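Long-range contacts in Slr1951 protein (PDB 3HX1), which is of unknown function but carries an FHA domain, a fold that in many relatives recognises phosphothreonine-containing peptides: residues I52-V57 with R69-E75; L14-A20 with I42-S46; N82-I86 with E101-G105; I96-D100 with R111-R115. One frame throughout, in Å; residues are numbered along the deposited sequence.

Contact 1. Residues I52-V57 with R69-E75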
loop_
_atom_site.group_PDB
_atom_site.type_symbol
_atom_site.label_atom_id
_atom_site.label_comp_id
_atom_site.label_asym_id
_atom_site.label_seq_id
_atom_site.Cartn_x
_atom_site.Cartn_y
_atom_site.Cartn_z
ATOM N N ILE A 52 -4.633 3.920 -9.730
ATOM C CA ILE A 52 -3.256 3.638 -9.330
ATOM C C ILE A 52 -3.017 4.679 -8.242
ATOM O O ILE A 52 -2.749 5.845 -8.529
ATOM C CB ILE A 52 -2.236 3.867 -10.471
ATOM C CG1 ILE A 52 -2.546 2.967 -11.670
ATOM C CG2 ILE A 52 -0.836 3.590 -9.948
ATOM C CD1 ILE A 52 -2.211 1.481 -11.478
ATOM N N HIS A 53 -3.126 4.239 -6.993
ATOM C CA HIS A 53 -2.997 5.111 -5.827
ATOM C C HIS A 53 -1.581 5.365 -5.316
ATOM O O HIS A 53 -1.292 6.434 -4.779
ATOM C CB HIS A 53 -3.840 4.531 -4.691
ATOM C CG HIS A 53 -4.285 5.551 -3.694
ATOM N ND1 HIS A 53 -5.541 6.122 -3.722
ATOM C CD2 HIS A 53 -3.642 6.097 -2.628
ATOM C CE1 HIS A 53 -5.658 6.973 -2.715
ATOM N NE2 HIS A 53 -4.520 6.975 -2.038
ATOM N N ALA A 54 -0.697 4.388 -5.461
ATOM C CA ALA A 54 0.655 4.571 -4.978
ATOM C C ALA A 54 1.608 3.534 -5.549
ATOM O O ALA A 54 1.224 2.730 -6.400
ATOM C CB ALA A 54 0.655 4.498 -3.466
ATOM N N VAL A 55 2.855 3.572 -5.082
ATOM C CA VAL A 55 3.865 2.614 -5.509
ATOM C C VAL A 55 4.757 2.201 -4.340
ATOM O O VAL A 55 4.957 2.958 -3.392
ATOM C CB VAL A 55 4.760 3.178 -6.630
ATOM C CG1 VAL A 55 3.920 3.522 -7.837
ATOM C CG2 VAL A 55 5.515 4.397 -6.124
ATOM N N LEU A 56 5.281 0.985 -4.427
ATOM C CA LEU A 56 6.156 0.420 -3.413
ATOM C C LEU A 56 7.469 0.077 -4.082
ATOM O O LEU A 56 7.494 -0.685 -5.053
ATOM C CB LEU A 56 5.556 -0.862 -2.837
ATOM C CG LEU A 56 4.312 -0.733 -1.964
ATOM C CD1 LEU A 56 3.776 -2.115 -1.663
ATOM C CD2 LEU A 56 4.661 0.006 -0.681
ATOM N N VAL A 57 8.559 0.643 -3.580
ATOM C CA VAL A 57 9.864 0.359 -4.148
ATOM C C VAL A 57 10.747 -0.178 -3.031
ATOM O O VAL A 57 10.859 0.437 -1.967
ATOM C CB VAL A 57 10.515 1.634 -4.757
ATOM C CG1 VAL A 57 9.496 2.396 -5.589
ATOM C CG2 VAL A 57 11.058 2.525 -3.661
ATOM N N ARG A 69 9.530 1.262 0.456
ATOM C CA ARG A 69 9.170 2.651 0.658
ATOM C C ARG A 69 7.911 2.833 -0.173
ATOM O O ARG A 69 7.816 2.287 -1.278
ATOM C CB ARG A 69 10.277 3.565 0.138
ATOM C CG ARG A 69 9.842 5.001 -0.080
ATOM C CD ARG A 69 11.026 5.917 -0.384
ATOM N NE ARG A 69 11.851 6.132 0.801
ATOM C CZ ARG A 69 12.664 7.171 0.973
ATOM N NH1 ARG A 69 12.768 8.102 0.035
ATOM N NH2 ARG A 69 13.365 7.284 2.095
ATOM N N ILE A 70 6.939 3.572 0.353
ATOM C CA ILE A 70 5.694 3.799 -0.376
ATOM C C ILE A 70 5.577 5.274 -0.753
ATOM O O ILE A 70 5.730 6.153 0.087
ATOM C CB ILE A 70 4.447 3.380 0.460
ATOM C CG1 ILE A 70 3.173 3.763 -0.302
ATOM C CG2 ILE A 70 4.479 4.047 1.841
ATOM C CD1 ILE A 70 1.881 3.307 0.336
ATOM N N ILE A 71 5.315 5.539 -2.026
ATOM C CA ILE A 71 5.193 6.896 -2.510
ATOM C C ILE A 71 3.764 7.092 -2.990
ATOM O O ILE A 71 3.187 6.194 -3.588
ATOM C CB ILE A 71 6.176 7.145 -3.681
ATOM C CG1 ILE A 71 7.619 6.955 -3.203
ATOM C CG2 ILE A 71 6.010 8.545 -4.230
ATOM C CD1 ILE A 71 8.183 5.587 -3.450
ATOM N N ASP A 72 3.188 8.258 -2.717
ATOM C CA ASP A 72 1.825 8.540 -3.138
ATOM C C ASP A 72 1.801 8.907 -4.612
ATOM O O ASP A 72 2.748 9.509 -5.121
ATOM C CB ASP A 72 1.232 9.686 -2.307
ATOM C CG ASP A 72 -0.191 10.042 -2.724
ATOM O OD1 ASP A 72 -1.094 9.176 -2.643
ATOM O OD2 ASP A 72 -0.408 11.200 -3.138
ATOM N N GLY A 73 0.716 8.525 -5.285
ATOM C CA GLY A 73 0.546 8.819 -6.705
ATOM C C GLY A 73 0.915 7.682 -7.640
ATOM O O GLY A 73 1.579 6.727 -7.228
ATOM N N ASP A 74 0.485 7.771 -8.897
ATOM C CA ASP A 74 0.802 6.716 -9.872
ATOM C C ASP A 74 2.227 6.836 -10.398
ATOM O O ASP A 74 3.002 7.673 -9.924
ATOM C CB ASP A 74 -0.191 6.700 -11.050
ATOM C CG ASP A 74 -0.377 8.063 -11.692
ATOM O OD1 ASP A 74 0.610 8.823 -11.799
ATOM O OD2 ASP A 74 -1.520 8.363 -12.107
ATOM N N GLU A 75 2.578 5.992 -11.363
ATOM C CA GLU A 75 3.925 5.998 -11.936
ATOM C C GLU A 75 4.290 7.311 -12.630
ATOM O O GLU A 75 5.462 7.673 -12.709
ATOM C CB GLU A 75 4.083 4.832 -12.913
ATOM C CG GLU A 75 4.321 3.480 -12.248
ATOM C CD GLU A 75 4.407 2.347 -13.257
ATOM O OE1 GLU A 75 3.352 1.967 -13.815
ATOM O OE2 GLU A 75 5.528 1.844 -13.501
#
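The beta hairpin of strands 54-58 and 68-72 supplies this contact, with V55 opposite I71 and V57 opposite R69 as antiparallel hydrogen-bonded pairs. In both pairs each backbone N donates to the facing carbonyl; V55 N lies 3.0 Å from I71 O, and R69 N 2.9 Å from V57 O. Side chains alternate between the two faces. On one, V55 takes chi1 -60°, which sets CG2 between its backbone N and carbonyl carbon and 3.7 Å from I71 CB. On the other, buried face, L56 CD2 rests on I70 CB at 3.6 Å, with I34 and L84 packed against the pair. Past the strands the regular pairing gives way: G73 N reaches H53 O at 2.9 Å from above the carbonyl plane, and I52 CG2 abuts D74 CB at 3.4 Å. H53 and A54 both face I34, a classic beta bulge. Both ring nitrogens of H53 are held, ND1 by S50 N and NE2 by G83 O, which probably fixes the rotation of the ring. A histidine fixed this way, three residues after a serine, is the Ser-x-x-His signature of FHA domains.

Contact 2. Residues L14-A20 with I42-S46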
loop_
_atom_site.group_PDB
_atom_site.type_symbol
_atom_site.label_atom_id
_atom_site.label_comp_id
_atom_site.label_asym_id
_atom_site.label_seq_id
_atom_site.Cartn_x
_atom_site.Cartn_y
_atom_site.Cartn_z
ATOM N N LEU A 14 1.838 -8.113 3.420
ATOM C CA LEU A 14 0.948 -6.968 3.353
ATOM C C LEU A 14 -0.491 -7.404 3.646
ATOM O O LEU A 14 -1.083 -8.150 2.856
ATOM C CB LEU A 14 1.025 -6.347 1.953
ATOM C CG LEU A 14 0.802 -4.840 1.845
ATOM C CD1 LEU A 14 1.834 -4.122 2.710
ATOM C CD2 LEU A 14 0.917 -4.394 0.396
ATOM N N ILE A 15 -1.046 -6.960 4.777
ATOM C CA ILE A 15 -2.427 -7.296 5.116
ATOM C C ILE A 15 -3.334 -6.212 4.532
ATOM O O ILE A 15 -3.346 -5.065 4.992
ATOM C CB ILE A 15 -2.657 -7.370 6.644
ATOM C CG1 ILE A 15 -1.731 -8.416 7.265
ATOM C CG2 ILE A 15 -4.116 -7.723 6.944
ATOM C CD1 ILE A 15 -0.349 -7.896 7.555
ATOM N N ILE A 16 -4.095 -6.582 3.512
ATOM C CA ILE A 16 -4.983 -5.646 2.841
ATOM C C ILE A 16 -6.440 -5.793 3.257
ATOM O O ILE A 16 -6.985 -6.900 3.290
ATOM C CB ILE A 16 -4.887 -5.821 1.309
ATOM C CG1 ILE A 16 -3.445 -5.565 0.861
ATOM C CG2 ILE A 16 -5.867 -4.876 0.605
ATOM C CD1 ILE A 16 -3.159 -6.001 -0.538
ATOM N N LEU A 17 -7.064 -4.661 3.564
ATOM C CA LEU A 17 -8.463 -4.637 3.962
ATOM C C LEU A 17 -9.239 -3.703 3.052
ATOM O O LEU A 17 -8.989 -2.497 3.041
ATOM C CB LEU A 17 -8.602 -4.155 5.401
ATOM C CG LEU A 17 -10.055 -3.987 5.848
ATOM C CD1 LEU A 17 -10.778 -5.319 5.696
ATOM C CD2 LEU A 17 -10.110 -3.500 7.284
ATOM N N ASP A 18 -10.181 -4.256 2.295
ATOM C CA ASP A 18 -10.997 -3.455 1.390
ATOM C C ASP A 18 -12.353 -4.103 1.145
ATOM O O ASP A 18 -12.709 -5.079 1.794
ATOM C CB ASP A 18 -10.278 -3.269 0.058
ATOM C CG ASP A 18 -9.808 -4.588 -0.543
ATOM O OD1 ASP A 18 -10.316 -5.662 -0.137
ATOM O OD2 ASP A 18 -8.936 -4.547 -1.436
ATOM N N ASP A 19 -13.105 -3.549 0.201
ATOM C CA ASP A 19 -14.431 -4.061 -0.151
ATOM C C ASP A 19 -14.486 -5.590 -0.277
ATOM O O ASP A 19 -15.545 -6.190 -0.100
ATOM C CB ASP A 19 -14.910 -3.433 -1.472
ATOM C CG ASP A 19 -15.075 -1.921 -1.386
ATOM O OD1 ASP A 19 -14.771 -1.341 -0.317
ATOM O OD2 ASP A 19 -15.509 -1.318 -2.393
ATOM N N ALA A 20 -13.352 -6.215 -0.588
ATOM C CA ALA A 20 -13.291 -7.668 -0.739
ATOM C C ALA A 20 -12.921 -8.415 0.539
ATOM O O ALA A 20 -12.743 -9.638 0.509
ATOM C CB ALA A 20 -12.300 -8.034 -1.835
ATOM N N ILE A 42 -1.103 -4.690 -7.176
ATOM C CA ILE A 42 -1.833 -5.097 -5.976
ATOM C C ILE A 42 -3.157 -4.353 -5.954
ATOM O O ILE A 42 -3.189 -3.153 -5.721
ATOM C CB ILE A 42 -1.033 -4.755 -4.714
ATOM C CG1 ILE A 42 0.298 -5.519 -4.731
ATOM C CG2 ILE A 42 -1.843 -5.099 -3.479
ATOM C CD1 ILE A 42 1.266 -5.110 -3.654
ATOM N N ARG A 43 -4.258 -5.046 -6.199
ATOM C CA ARG A 43 -5.535 -4.359 -6.228
ATOM C C ARG A 43 -6.101 -4.079 -4.871
ATOM O O ARG A 43 -6.135 -4.960 -4.016
ATOM C CB ARG A 43 -6.576 -5.142 -7.034
ATOM C CG ARG A 43 -6.271 -5.211 -8.513
ATOM C CD ARG A 43 -7.412 -5.850 -9.285
ATOM N NE ARG A 43 -8.599 -5.001 -9.345
ATOM C CZ ARG A 43 -9.719 -5.322 -9.991
ATOM N NH1 ARG A 43 -9.820 -6.477 -10.640
ATOM N NH2 ARG A 43 -10.740 -4.480 -9.998
ATOM N N ILE A 44 -6.515 -2.832 -4.669
ATOM C CA ILE A 44 -7.157 -2.432 -3.430
ATOM C C ILE A 44 -8.544 -1.994 -3.877
ATOM O O ILE A 44 -8.736 -0.870 -4.343
ATOM C CB ILE A 44 -6.454 -1.260 -2.731
ATOM C CG1 ILE A 44 -5.246 -1.752 -1.927
ATOM C CG2 ILE A 44 -7.414 -0.621 -1.744
ATOM C CD1 ILE A 44 -4.197 -2.410 -2.731
ATOM N N LYS A 45 -9.496 -2.912 -3.743
ATOM C CA LYS A 45 -10.876 -2.703 -4.154
ATOM C C LYS A 45 -11.656 -1.702 -3.312
ATOM O O LYS A 45 -12.034 -1.998 -2.174
ATOM C CB LYS A 45 -11.604 -4.049 -4.151
ATOM C CG LYS A 45 -13.080 -3.995 -4.521
ATOM C CD LYS A 45 -13.746 -5.342 -4.238
ATOM C CE LYS A 45 -15.236 -5.327 -4.535
ATOM N NZ LYS A 45 -15.909 -6.549 -4.000
ATOM N N SER A 46 -11.897 -0.524 -3.894
ATOM C CA SER A 46 -12.659 0.555 -3.265
ATOM C C SER A 46 -12.792 1.728 -4.210
ATOM O O SER A 46 -11.984 1.895 -5.119
ATOM C CB SER A 46 -11.995 1.057 -1.983
ATOM O OG SER A 46 -12.828 2.018 -1.354
HETATM O O HOH W 1 -15.911 1.331 -2.816
#
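I16 and I42 bring the two sheets of the sandwich together through apolar contact. I16 CD1 presses on I42 CG2 at 3.3 Å, the two side chains meeting at a slant, while I16 CG2 meets I44 CG1 at 4.1 Å roughly at a right angle. Residues V110 and V108 cover neighbouring parts of the same interior.

Polar contacts take over where strand 11-18 ends. D18 has chi1 52°, CG lying between its own N and carbonyl carbon, and this lets its carboxylate serve two backbone amides: OD2 takes K45 N at 2.9 Å and OD1 takes A20 N at 3.1 Å, each meeting its oxygen well out of the carboxylate plane. An alanine here removes both acceptors, and would probably leave the amides of K45 and A20 without their partners and the turn less firmly held to K45. D19 N adds a further bond, donating to K45 O at 3.0 Å nearly in line with the carbonyl.

On the exposed side the extended K45 chain runs alongside D19, its CD 3.6 Å from D19 CB, yet the ammonium makes no salt bridge with that carboxylate. A water donates to D19 OD2 at 2.7 Å and bonds S46 OG only weakly. The bond from A20 N to D18 OD1 closes an Asx turn, here at the bend of the hairpin formed by strands 11-18 and 21-27.

Contact 3. Residues N82-I86 with E101-G105; sequences NGLMI and EIVMG
I86 and I102 form the tight part of the contact, lying side by side and pointing the same way into the protein interior. I86 CD1 comes within 3.5 Å of I102 CG1, while I102 CG2 turns to the other neighbour and touches L84 CB at 3.9 Å. The two branches of I102 thus divide between two residues of the facing strand. V91 covers L84 and I86, V110 lies against I102, and I70 reaches L84 from the other sheet, so this side is shut in on several flanks.

The backbones belong to antiparallel strands 84-86 and 101-103 of the six-stranded sheet of the FHA beta sandwich, and the strands are strongly twisted, at 134° to each other. M85 and V103 make a hydrogen-bonded pair: M85 N donates to V103 O at 2.9 Å, and V103 N to M85 O at 2.8 Å, the latter bond noticeably bent.

On the face opposite I86 and I102, where M85 and V103 project, the packing is thinner. M85, modelled as selenomethionine, bends at its last torsion (chi3 81°) so that its methyl CE lies beside V103 CG1 at 3.8 Å, and both residues are partly exposed. Toward G83 direct pairing stops and water enters: it donates to G83 O at 3.2 Å and, weakly, to V103 O at 3.5 Å. G83 forms with N82 the Asn-Gly step characteristic of FHA domains.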
loop_
_atom_site.group_PDB
_atom_site.type_symbol
_atom_site.label_atom_id
_atom_site.label_comp_id
_atom_site.label_asym_id
_atom_site.label_seq_id
_atom_site.Cartn_x
_atom_site.Cartn_y
_atom_site.Cartn_z
ATOM N N ASN A 82 -7.147 11.731 -1.719
ATOM C CA ASN A 82 -6.839 11.175 -0.411
ATOM C C ASN A 82 -5.529 10.441 -0.647
ATOM O O ASN A 82 -5.479 9.486 -1.417
ATOM C CB ASN A 82 -7.922 10.203 0.020
ATOM N N GLY A 83 -4.461 10.897 -0.013
ATOM C CA GLY A 83 -3.184 10.246 -0.220
ATOM C C GLY A 83 -2.993 9.054 0.687
ATOM O O GLY A 83 -3.818 8.139 0.730
ATOM N N LEU A 84 -1.887 9.066 1.412
ATOM C CA LEU A 84 -1.569 7.994 2.327
ATOM C C LEU A 84 -1.586 8.600 3.718
ATOM O O LEU A 84 -0.792 9.490 4.030
ATOM C CB LEU A 84 -0.184 7.437 2.000
ATOM C CG LEU A 84 0.043 7.159 0.510
ATOM C CD1 LEU A 84 1.445 6.621 0.287
ATOM C CD2 LEU A 84 -0.995 6.158 0.022
HETATM N N MSE A 85 -2.505 8.133 4.552
HETATM C CA MSE A 85 -2.607 8.648 5.906
HETATM C C MSE A 85 -2.061 7.642 6.899
HETATM O O MSE A 85 -2.541 6.516 6.993
HETATM C CB MSE A 85 -4.055 8.965 6.233
HETATM C CG MSE A 85 -4.243 9.707 7.530
HETATM SE SE MSE A 85 -6.044 10.386 7.582
HETATM C CE MSE A 85 -6.966 8.772 8.147
ATOM N N ILE A 86 -1.037 8.048 7.631
ATOM C CA ILE A 86 -0.435 7.178 8.621
ATOM C C ILE A 86 -0.536 7.878 9.966
ATOM O O ILE A 86 -0.027 8.989 10.143
ATOM C CB ILE A 86 1.028 6.886 8.262
ATOM C CG1 ILE A 86 1.070 6.170 6.904
ATOM C CG2 ILE A 86 1.676 6.056 9.355
ATOM C CD1 ILE A 86 2.439 5.736 6.453
ATOM N N GLU A 101 0.156 0.968 9.656
ATOM C CA GLU A 101 -1.147 0.849 9.025
ATOM C C GLU A 101 -1.350 2.067 8.140
ATOM O O GLU A 101 -1.594 3.166 8.639
ATOM C CB GLU A 101 -2.267 0.816 10.057
ATOM C CG GLU A 101 -3.646 0.843 9.410
ATOM C CD GLU A 101 -4.730 1.351 10.343
ATOM O OE1 GLU A 101 -4.574 2.472 10.880
ATOM O OE2 GLU A 101 -5.737 0.633 10.530
ATOM N N ILE A 102 -1.244 1.879 6.831
ATOM C CA ILE A 102 -1.433 2.994 5.926
ATOM C C ILE A 102 -2.898 3.111 5.535
ATOM O O ILE A 102 -3.381 2.371 4.682
ATOM C CB ILE A 102 -0.585 2.852 4.653
ATOM C CG1 ILE A 102 0.904 2.897 5.000
ATOM C CG2 ILE A 102 -0.906 3.981 3.697
ATOM C CD1 ILE A 102 1.584 1.560 4.956
ATOM N N VAL A 103 -3.605 4.035 6.180
ATOM C CA VAL A 103 -5.015 4.255 5.884
ATOM C C VAL A 103 -5.078 5.076 4.615
ATOM O O VAL A 103 -4.679 6.244 4.566
ATOM C CB VAL A 103 -5.727 4.963 7.038
ATOM C CG1 VAL A 103 -7.142 5.292 6.639
ATOM C CG2 VAL A 103 -5.731 4.054 8.257
HETATM N N MSE A 104 -5.597 4.430 3.584
HETATM C CA MSE A 104 -5.655 5.037 2.288
HETATM C C MSE A 104 -7.006 5.287 1.610
HETATM O O MSE A 104 -7.127 5.113 0.383
HETATM C CB MSE A 104 -4.694 4.236 1.409
HETATM C CG MSE A 104 -4.850 2.695 1.371
HETATM SE SE MSE A 104 -4.102 2.369 -0.288
HETATM C CE MSE A 104 -5.547 3.469 -0.791
ATOM N N GLY A 105 -7.973 5.723 2.440
ATOM C CA GLY A 105 -9.354 6.035 2.057
ATOM C C GLY A 105 -10.367 5.551 3.119
ATOM O O GLY A 105 -9.998 4.745 3.987
HETATM O O HOH W 2 -6.162 8.893 2.834
#

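Contact 4. Residues I96-D100 with R111-R115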
loop_
_atom_site.group_PDB
_atom_site.type_symbol
_atom_site.label_atom_id
_atom_site.label_comp_id
_atom_site.label_asym_id
_atom_site.label_seq_id
_atom_site.Cartn_x
_atom_site.Cartn_y
_atom_site.Cartn_z
ATOM N N ILE A 96 8.165 2.010 5.051
ATOM C CA ILE A 96 7.284 1.128 5.799
ATOM C C ILE A 96 7.943 0.257 6.856
ATOM O O ILE A 96 8.771 -0.606 6.555
ATOM C CB ILE A 96 6.497 0.224 4.852
ATOM C CG1 ILE A 96 5.968 1.050 3.682
ATOM C CG2 ILE A 96 5.339 -0.419 5.597
ATOM C CD1 ILE A 96 5.179 0.254 2.673
ATOM N N GLN A 97 7.536 0.496 8.100
ATOM C CA GLN A 97 8.026 -0.236 9.260
ATOM C C GLN A 97 6.998 -1.304 9.643
ATOM O O GLN A 97 5.791 -1.084 9.528
ATOM C CB GLN A 97 8.214 0.724 10.434
ATOM C CG GLN A 97 9.042 1.964 10.119
ATOM C CD GLN A 97 10.455 1.634 9.673
ATOM O OE1 GLN A 97 11.107 0.753 10.239
ATOM N NE2 GLN A 97 10.940 2.352 8.663
ATOM N N THR A 98 7.468 -2.457 10.107
ATOM C CA THR A 98 6.554 -3.524 10.494
ATOM C C THR A 98 5.624 -3.059 11.608
ATOM O O THR A 98 6.072 -2.657 12.684
ATOM C CB THR A 98 7.321 -4.781 10.962
ATOM O OG1 THR A 98 6.394 -5.838 11.227
ATOM C CG2 THR A 98 8.112 -4.486 12.221
ATOM N N GLY A 99 4.327 -3.107 11.336
ATOM C CA GLY A 99 3.344 -2.693 12.316
ATOM C C GLY A 99 2.616 -1.450 11.860
ATOM O O GLY A 99 1.684 -0.990 12.518
ATOM N N ASP A 100 3.048 -0.892 10.733
ATOM C CA ASP A 100 2.423 0.312 10.187
ATOM C C ASP A 100 1.088 0.036 9.505
ATOM O O ASP A 100 0.907 -0.996 8.859
ATOM C CB ASP A 100 3.342 0.995 9.170
ATOM C CG ASP A 100 4.485 1.734 9.818
ATOM O OD1 ASP A 100 4.299 2.220 10.958
ATOM O OD2 ASP A 100 5.555 1.841 9.179
ATOM N N ARG A 111 -1.740 -3.022 6.224
ATOM C CA ARG A 111 -0.826 -3.146 7.341
ATOM C C ARG A 111 0.373 -3.902 6.821
ATOM O O ARG A 111 0.238 -4.760 5.950
ATOM C CB ARG A 111 -1.455 -3.926 8.494
ATOM C CG ARG A 111 -2.487 -3.152 9.290
ATOM C CD ARG A 111 -2.650 -3.737 10.688
ATOM N NE ARG A 111 -1.390 -3.728 11.433
ATOM C CZ ARG A 111 -0.710 -4.822 11.769
ATOM N NH1 ARG A 111 -1.170 -6.021 11.428
ATOM N NH2 ARG A 111 0.429 -4.720 12.444
ATOM N N TYR A 112 1.546 -3.574 7.344
ATOM C CA TYR A 112 2.763 -4.255 6.934
ATOM C C TYR A 112 3.325 -5.053 8.092
ATOM O O TYR A 112 3.183 -4.663 9.252
ATOM C CB TYR A 112 3.812 -3.258 6.437
ATOM C CG TYR A 112 5.169 -3.890 6.204
ATOM C CD1 TYR A 112 6.141 -3.867 7.200
ATOM C CD2 TYR A 112 5.481 -4.522 4.992
ATOM C CE1 TYR A 112 7.394 -4.444 7.012
ATOM C CE2 TYR A 112 6.739 -5.113 4.795
ATOM C CZ TYR A 112 7.690 -5.062 5.815
ATOM O OH TYR A 112 8.951 -5.588 5.642
ATOM N N GLU A 113 3.955 -6.178 7.775
ATOM C CA GLU A 113 4.543 -7.025 8.803
ATOM C C GLU A 113 5.767 -7.759 8.285
ATOM O O GLU A 113 5.802 -8.201 7.141
ATOM C CB GLU A 113 3.516 -8.039 9.316
ATOM C CG GLU A 113 2.618 -7.511 10.425
ATOM C CD GLU A 113 1.622 -8.546 10.910
ATOM O OE1 GLU A 113 2.030 -9.702 11.140
ATOM O OE2 GLU A 113 0.433 -8.202 11.071
ATOM N N TYR A 114 6.787 -7.861 9.127
ATOM C CA TYR A 114 7.999 -8.572 8.760
ATOM C C TYR A 114 7.961 -9.841 9.591
ATOM O O TYR A 114 8.562 -9.927 10.659
ATOM C CB TYR A 114 9.236 -7.741 9.090
ATOM C CG TYR A 114 10.479 -8.253 8.400
ATOM C CD1 TYR A 114 10.420 -8.721 7.083
ATOM C CD2 TYR A 114 11.709 -8.269 9.049
ATOM C CE1 TYR A 114 11.545 -9.196 6.441
ATOM C CE2 TYR A 114 12.846 -8.739 8.411
ATOM C CZ TYR A 114 12.754 -9.204 7.108
ATOM O OH TYR A 114 13.864 -9.714 6.483
ATOM N N ARG A 115 7.221 -10.815 9.076
ATOM C CA ARG A 115 6.999 -12.101 9.725
ATOM C C ARG A 115 8.145 -13.096 9.575
ATOM O O ARG A 115 8.792 -13.154 8.530
ATOM C CB ARG A 115 5.714 -12.706 9.168
ATOM C CG ARG A 115 5.130 -13.828 9.969
ATOM C CD ARG A 115 3.756 -14.112 9.422
ATOM N NE ARG A 115 2.939 -12.900 9.408
ATOM C CZ ARG A 115 1.832 -12.752 8.691
ATOM N NH1 ARG A 115 1.406 -13.742 7.914
ATOM N NH2 ARG A 115 1.135 -11.628 8.768
#
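A type II beta turn, Q97 to D100, docks on strand 109-115, with T98 and G99 gripping the backbone of Y112 and Y114. G99 N donates to Y112 O at 2.8 Å from above the carbonyl plane, and Y112 N returns a bond to D100 O at 3.1 Å. Beside them T98 OG1, anti to the backbone N (chi1 -175°), accepts Y114 N at 2.9 Å, a side chain standing in for a strand carbonyl. The Y112 ring offers its edge to the turn, CD1 lying 3.3 Å from T98 CA, while I96 CG2 packs on Y112 CB at the same distance; the hydroxyl end goes to H12. Within the turn, D100 OD2 takes Q97 N at 2.6 Å and is also held by H94.

Along the outer side of the strand, R111 bends at chi3 (59°), bringing NH2 to 3.6 Å from G99 CA and NH1 to 2.7 Å from E113 OE2, on its anti lone pair. R115 meets the other oxygen of E113, which thus bridges two guanidinium groups. A leucine in place of R111 would probably leave E113 with one charged mate fewer along this strand and G99 without its guanidinium neighbour. Glycine with a positive phi, as G99 has, at the third position is the hallmark of the type II turn, which here leads directly into strand 101-103.

Contacts 2 and 3 are the more buried, contacts 1 and 4 only partly so. Contact 1 pairs strands of the mixed sheet and contact 3 strands of the six-stranded one, so both rest on backbone bonding; contact 2 spans the two sheets, and relies on isoleucines inside and a carboxylate at its end. Contact 4, with the only salt-bridge network of the four, lies partly at the surface. Shared elements tie them: strands 11-18 and 109-115 are neighbours, joined by I15 N and R111 O of contacts 2 and 4, and contacts 1 and 3 meet where D72 lies against G83. In the core, L56 of contact 1 touches both L14 and I96.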